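Local coordinates for TT1696 protein (PDB 1UFB) that is of unknown function but carries a HEPN domain and may bind DNA, at residues G20-L24 with G25-W29; H56-L59 with D60-D64. One frame throughout, in Å; residues are numbered along the deposited sequence.

Contact 1. Residues G20-L24 with G25-W29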
ATOM      1  N   GLY A  20     -11.173  -9.104   1.144  1.00 27.73           N
ATOM      2  CA  GLY A  20     -10.490 -10.363   0.958  1.00 29.05           C
ATOM      3  C   GLY A  20      -9.322 -10.472   1.920  1.00 27.73           C
ATOM      4  O   GLY A  20      -8.965 -11.579   2.341  1.00 28.40           O
ATOM      5  N   SER A  21      -8.733  -9.335   2.302  1.00 26.31           N
ATOM      6  CA  SER A  21      -7.563  -9.366   3.204  1.00 25.18           C
ATOM      7  C   SER A  21      -8.030  -9.809   4.593  1.00 25.61           C
ATOM      8  O   SER A  21      -7.315 -10.446   5.335  1.00 25.90           O
ATOM      9  CB  SER A  21      -6.956  -7.977   3.254  1.00 26.21           C
ATOM     10  OG  SER A  21      -6.397  -7.658   1.973  1.00 26.50           O
ATOM     11  N   LEU A  22      -9.266  -9.454   4.895  1.00 27.37           N
ATOM     12  CA  LEU A  22      -9.889  -9.791   6.157  1.00 31.02           C
ATOM     13  C   LEU A  22      -9.964 -11.328   6.159  1.00 30.72           C
ATOM     14  O   LEU A  22      -9.589 -11.949   7.138  1.00 29.76           O
ATOM     15  CB  LEU A  22     -11.268  -9.101   6.198  1.00 34.43           C
ATOM     16  CG  LEU A  22     -12.208  -9.149   7.414  1.00 39.15           C
ATOM     17  CD1 LEU A  22     -11.521  -8.496   8.658  1.00 38.43           C
ATOM     18  CD2 LEU A  22     -13.513  -8.346   7.048  1.00 34.88           C
ATOM     19  N   GLY A  23     -10.383 -11.926   5.030  1.00 30.99           N
ATOM     20  CA  GLY A  23     -10.464 -13.361   4.914  1.00 31.04           C
ATOM     21  C   GLY A  23      -9.103 -14.027   5.032  1.00 32.94           C
ATOM     22  O   GLY A  23      -9.021 -15.154   5.505  1.00 33.34           O
ATOM     23  N   LEU A  24      -8.034 -13.365   4.569  1.00 29.77           N
ATOM     24  CA  LEU A  24      -6.668 -13.898   4.679  1.00 29.13           C
ATOM     25  C   LEU A  24      -6.126 -13.745   6.094  1.00 27.07           C
ATOM     26  O   LEU A  24      -5.049 -14.292   6.424  1.00 27.77           O
ATOM     27  CB  LEU A  24      -5.680 -13.120   3.775  1.00 26.96           C
ATOM     28  CG  LEU A  24      -5.929 -13.191   2.250  1.00 30.24           C
ATOM     29  CD1 LEU A  24      -5.063 -12.159   1.561  1.00 27.70           C
ATOM     30  CD2 LEU A  24      -5.568 -14.599   1.720  1.00 29.15           C
ATOM     31  N   GLY A  25      -6.829 -12.992   6.936  1.00 26.43           N
ATOM     32  CA  GLY A  25      -6.289 -12.735   8.274  1.00 28.17           C
ATOM     33  C   GLY A  25      -5.205 -11.634   8.296  1.00 29.98           C
ATOM     34  O   GLY A  25      -4.495 -11.438   9.315  1.00 27.96           O
ATOM     35  N   ASP A  26      -5.095 -10.867   7.192  1.00 25.75           N
ATOM     36  CA  ASP A  26      -4.021  -9.810   7.102  1.00 25.07           C
ATOM     37  C   ASP A  26      -4.695  -8.477   7.466  1.00 26.03           C
ATOM     38  O   ASP A  26      -4.994  -7.661   6.610  1.00 23.30           O
ATOM     39  CB  ASP A  26      -3.444  -9.778   5.668  1.00 23.92           C
ATOM     40  CG  ASP A  26      -2.652 -11.030   5.317  1.00 28.61           C
ATOM     41  OD1 ASP A  26      -2.248 -11.783   6.248  1.00 30.69           O
ATOM     42  OD2 ASP A  26      -2.426 -11.257   4.114  1.00 27.69           O
ATOM     43  N   TYR A  27      -4.910  -8.288   8.788  1.00 28.22           N
ATOM     44  CA  TYR A  27      -5.650  -7.146   9.318  1.00 26.40           C
ATOM     45  C   TYR A  27      -5.065  -5.769   9.046  1.00 25.70           C
ATOM     46  O   TYR A  27      -5.791  -4.880   8.631  1.00 26.72           O
ATOM     47  CB  TYR A  27      -5.934  -7.370  10.850  1.00 27.57           C
ATOM     48  CG  TYR A  27      -6.603  -8.742  11.086  1.00 29.69           C
ATOM     49  CD1 TYR A  27      -6.184  -9.620  12.110  1.00 32.58           C
ATOM     50  CD2 TYR A  27      -7.643  -9.165  10.247  1.00 28.50           C
ATOM     51  CE1 TYR A  27      -6.842 -10.935  12.275  1.00 32.36           C
ATOM     52  CE2 TYR A  27      -8.263 -10.415  10.388  1.00 32.38           C
ATOM     53  CZ  TYR A  27      -7.882 -11.291  11.381  1.00 33.05           C
ATOM     54  OH  TYR A  27      -8.627 -12.486  11.415  1.00 33.24           O
ATOM     55  N   ALA A  28      -3.777  -5.614   9.285  1.00 23.22           N
ATOM     56  CA  ALA A  28      -3.125  -4.365   9.031  1.00 25.07           C
ATOM     57  C   ALA A  28      -3.276  -4.063   7.517  1.00 21.35           C
ATOM     58  O   ALA A  28      -3.579  -2.912   7.119  1.00 24.02           O
ATOM     59  CB  ALA A  28      -1.660  -4.465   9.418  1.00 20.27           C
ATOM     60  N   TRP A  29      -3.008  -5.043   6.677  1.00 20.28           N
ATOM     61  CA  TRP A  29      -3.145  -4.783   5.228  1.00 21.87           C
ATOM     62  C   TRP A  29      -4.577  -4.424   4.882  1.00 22.67           C
ATOM     63  O   TRP A  29      -4.805  -3.618   3.984  1.00 22.04           O
ATOM     64  CB  TRP A  29      -2.682  -6.020   4.398  1.00 18.70           C
ATOM     65  CG  TRP A  29      -1.197  -5.925   4.136  1.00 22.33           C
ATOM     66  CD1 TRP A  29      -0.197  -6.531   4.841  1.00 22.46           C
ATOM     67  CD2 TRP A  29      -0.557  -5.148   3.108  1.00 26.35           C
ATOM     68  NE1 TRP A  29       1.049  -6.189   4.310  1.00 27.55           N
ATOM     69  CE2 TRP A  29       0.854  -5.337   3.245  1.00 28.41           C
ATOM     70  CE3 TRP A  29      -1.030  -4.330   2.083  1.00 27.42           C
ATOM     71  CZ2 TRP A  29       1.801  -4.720   2.375  1.00 28.60           C
ATOM     72  CZ3 TRP A  29      -0.086  -3.719   1.210  1.00 29.94           C
ATOM     73  CH2 TRP A  29       1.316  -3.924   1.377  1.00 28.94           C
TER
HETATM   74  O   HOH W   1     -10.881 -13.355   9.517  1.00 44.98           O
HETATM   75  O   HOH W   2      -2.427 -13.869   8.079  1.00 46.26           O
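Ser21 and Leu22 meet Gly25, Asp26 and Tyr27 in a local helix-to-helix turn at the protein surface, where helix 4-24 ends and helix 27-48 starts. Two backbone bonds define the reversal. The amide N of Asp26 reaches back to Ser21 O at 2.9 Å, five residues apart, and Gly25 N donates to Leu22 O at 3.0 Å. The second approaches steeply, 65° out of the carbonyl plane, and so misses the lone pairs. Gly25 takes a positive phi of 79°, at which a CB would clash with Leu24 O, which accounts for a glycine at this position.

Side chains finish the corner. Although the CB of Leu22 points away from the following residues, its extended first torsion (chi1 -176°) brings the end of the side chain back, and CD1 meets Tyr27 CE2 at 4.2 Å, the two side chains crossing at about a right angle. Gly25 O sits on one face of the Tyr27 ring, 3.6 Å from its plane and near the ring axis. A water joins Leu22 O to Tyr27 OH, and another donates to both Leu24 O and Asp26 OD1, the latter at 2.8 Å. The other carboxylate oxygen, Asp26 OD2, lies 3.8 Å from Leu24 CB and is hydrogen-bonded to His17 ND1 of the second subunit, so the turn also contributes to the dimer interface. Beyond the turn, Leu22 and Tyr27 both touch Arg106 of helix 106-126. The paired backbone bonds around a positive-phi glycine are those of a Schellman motif, here linking two consecutive helices of the HEPN bundle.

Contact 2. Residues H56-L59 with D60-D64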
ATOM      1  N   HIS A  56      -2.589  11.713   1.167  1.00 21.58           N
ATOM      2  CA  HIS A  56      -3.193  10.539   1.796  1.00 24.63           C
ATOM      3  C   HIS A  56      -4.099  10.832   2.961  1.00 25.60           C
ATOM      4  O   HIS A  56      -4.620   9.918   3.550  1.00 24.57           O
ATOM      5  CB  HIS A  56      -2.036   9.588   2.203  1.00 20.69           C
ATOM      6  CG  HIS A  56      -1.135   9.301   1.051  1.00 24.47           C
ATOM      7  ND1 HIS A  56      -1.579   8.590  -0.052  1.00 23.14           N
ATOM      8  CD2 HIS A  56       0.124   9.736   0.754  1.00 23.04           C
ATOM      9  CE1 HIS A  56      -0.640   8.595  -0.979  1.00 22.70           C
ATOM     10  NE2 HIS A  56       0.401   9.285  -0.521  1.00 25.04           N
ATOM     11  N   SER A  57      -4.377  12.115   3.200  1.00 25.44           N
ATOM     12  CA  SER A  57      -5.240  12.513   4.309  1.00 23.78           C
ATOM     13  C   SER A  57      -6.705  12.562   3.889  1.00 23.80           C
ATOM     14  O   SER A  57      -7.103  13.484   3.160  1.00 24.05           O
ATOM     15  CB  SER A  57      -4.856  13.916   4.797  1.00 21.12           C
ATOM     16  OG  SER A  57      -5.903  14.407   5.667  1.00 22.96           O
ATOM     17  N   ILE A  58      -7.517  11.607   4.325  1.00 22.43           N
ATOM     18  CA  ILE A  58      -8.875  11.752   3.915  1.00 23.30           C
ATOM     19  C   ILE A  58      -9.550  12.990   4.632  1.00 25.18           C
ATOM     20  O   ILE A  58     -10.538  13.594   4.139  1.00 23.55           O
ATOM     21  CB  ILE A  58      -9.648  10.385   3.992  1.00 30.71           C
ATOM     22  CG1 ILE A  58     -10.458  10.345   5.169  1.00 32.97           C
ATOM     23  CG2 ILE A  58      -8.730   9.083   3.724  1.00 27.85           C
ATOM     24  CD1 ILE A  58     -11.699   9.975   4.659  1.00 27.26           C
ATOM     25  N   LEU A  59      -8.954  13.434   5.736  1.00 26.31           N
ATOM     26  CA  LEU A  59      -9.422  14.694   6.378  1.00 27.09           C
ATOM     27  C   LEU A  59      -9.240  15.858   5.391  1.00 26.45           C
ATOM     28  O   LEU A  59     -10.154  16.696   5.228  1.00 29.00           O
ATOM     29  CB  LEU A  59      -8.612  15.026   7.637  1.00 29.94           C
ATOM     30  CG  LEU A  59      -9.097  14.523   8.999  1.00 33.56           C
ATOM     31  CD1 LEU A  59      -8.224  15.162  10.124  1.00 29.02           C
ATOM     32  CD2 LEU A  59     -10.602  15.004   9.199  1.00 31.68           C
ATOM     33  N   ASP A  60      -8.064  15.988   4.781  1.00 24.59           N
ATOM     34  CA  ASP A  60      -7.902  17.097   3.810  1.00 25.52           C
ATOM     35  C   ASP A  60      -8.827  16.873   2.580  1.00 28.26           C
ATOM     36  O   ASP A  60      -9.344  17.824   2.003  1.00 27.20           O
ATOM     37  CB  ASP A  60      -6.490  17.184   3.233  1.00 23.43           C
ATOM     38  CG  ASP A  60      -5.465  17.780   4.207  1.00 29.53           C
ATOM     39  OD1 ASP A  60      -5.602  18.929   4.601  1.00 27.91           O
ATOM     40  OD2 ASP A  60      -4.497  17.102   4.556  1.00 32.56           O
ATOM     41  N   LEU A  61      -8.945  15.608   2.149  1.00 24.94           N
ATOM     42  CA  LEU A  61      -9.755  15.263   0.989  1.00 28.27           C
ATOM     43  C   LEU A  61     -11.218  15.698   1.156  1.00 26.02           C
ATOM     44  O   LEU A  61     -11.856  16.156   0.178  1.00 27.72           O
ATOM     45  CB  LEU A  61      -9.653  13.740   0.693  1.00 24.99           C
ATOM     46  CG  LEU A  61      -8.243  13.447   0.100  1.00 28.13           C
ATOM     47  CD1 LEU A  61      -8.045  11.913  -0.096  1.00 24.69           C
ATOM     48  CD2 LEU A  61      -8.066  14.149  -1.228  1.00 26.79           C
ATOM     49  N   LEU A  62     -11.716  15.560   2.381  1.00 25.63           N
ATOM     50  CA  LEU A  62     -13.069  15.958   2.711  1.00 25.04           C
ATOM     51  C   LEU A  62     -13.174  17.471   2.878  1.00 28.27           C
ATOM     52  O   LEU A  62     -14.180  18.044   2.552  1.00 26.66           O
ATOM     53  CB  LEU A  62     -13.497  15.345   4.032  1.00 24.10           C
ATOM     54  CG  LEU A  62     -13.880  13.852   3.999  1.00 26.87           C
ATOM     55  CD1 LEU A  62     -14.081  13.331   5.439  1.00 24.47           C
ATOM     56  CD2 LEU A  62     -15.138  13.668   3.198  1.00 24.70           C
ATOM     57  N   ALA A  63     -12.150  18.094   3.452  1.00 28.16           N
ATOM     58  CA  ALA A  63     -12.152  19.552   3.703  1.00 32.16           C
ATOM     59  C   ALA A  63     -12.054  20.378   2.464  1.00 32.78           C
ATOM     60  O   ALA A  63     -12.524  21.523   2.442  1.00 35.39           O
ATOM     61  CB  ALA A  63     -10.967  19.941   4.646  1.00 33.25           C
ATOM     62  N   ASP A  64     -11.431  19.836   1.437  1.00 32.61           N
ATOM     63  CA  ASP A  64     -11.224  20.583   0.208  1.00 35.44           C
ATOM     64  C   ASP A  64     -12.378  20.457  -0.799  1.00 35.99           C
ATOM     65  O   ASP A  64     -12.295  20.988  -1.891  1.00 31.63           O
ATOM     66  CB  ASP A  64      -9.915  20.112  -0.467  1.00 37.38           C
ATOM     67  CG  ASP A  64      -8.644  20.398   0.392  1.00 41.85           C
ATOM     68  OD1 ASP A  64      -8.690  21.212   1.365  1.00 40.62           O
ATOM     69  OD2 ASP A  64      -7.578  19.790   0.080  1.00 41.27           O
TER
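Ser57 is the N-cap of helix 58-63, a short helix of the HEPN fold, and its OG takes the N-H of Asp60. With that OG swung opposite the backbone N (chi1 167°), Ser57 OG accepts from Asp60 N at 2.8 Å in a nearly straight bond, N-H...O 167°. The same OG is hydrogen-bonded to Asp83 OD2 of helix 73-83, a carboxylate that also takes the amides of Ile58 and Leu59, so one acid helps hold the opening turn. An alanine in place of Ser57 would probably leave Asp60 N without its capping acceptor and Asp83 without one of its partners. The carbonyl of Ser57 starts the helical ladder, Ser57 O accepting from Leu61 N at 3.0 Å.

Next, Ile58 O accepts from Leu62 N at 2.9 Å. The Ile58 and Leu62 side chains run alongside each other off the same face of the helix, with Ile58 CD1 and Leu62 CD1 4.2 Å apart. Both touch Leu42 of helix 27-48 and residues of helix 106-126, while Leu59 packs on Val76 and Ala79 of helix 73-83. Leu59 continues the ladder, its O accepting from Ala63 N at 3.0 Å.

How the contacts relate
Contacts 1 and 2 lie in series along the chain, on opposite sides of its centre; their own centres are 25 Å apart and their nearest atoms about 12 Å, so they do not touch. Helix 27-48 connects them: contact 1 forms the turn leading into it, while contact 2 sets up helix 58-63, the next helix in the chain, whose apolar side chains rest on it. Helix 106-126 is a second shared neighbour, touched by side chains of both contacts. Both belong to the one HEPN domain, contact 1 joining two helices beside the second subunit, contact 2 packing a short helix against the bundle.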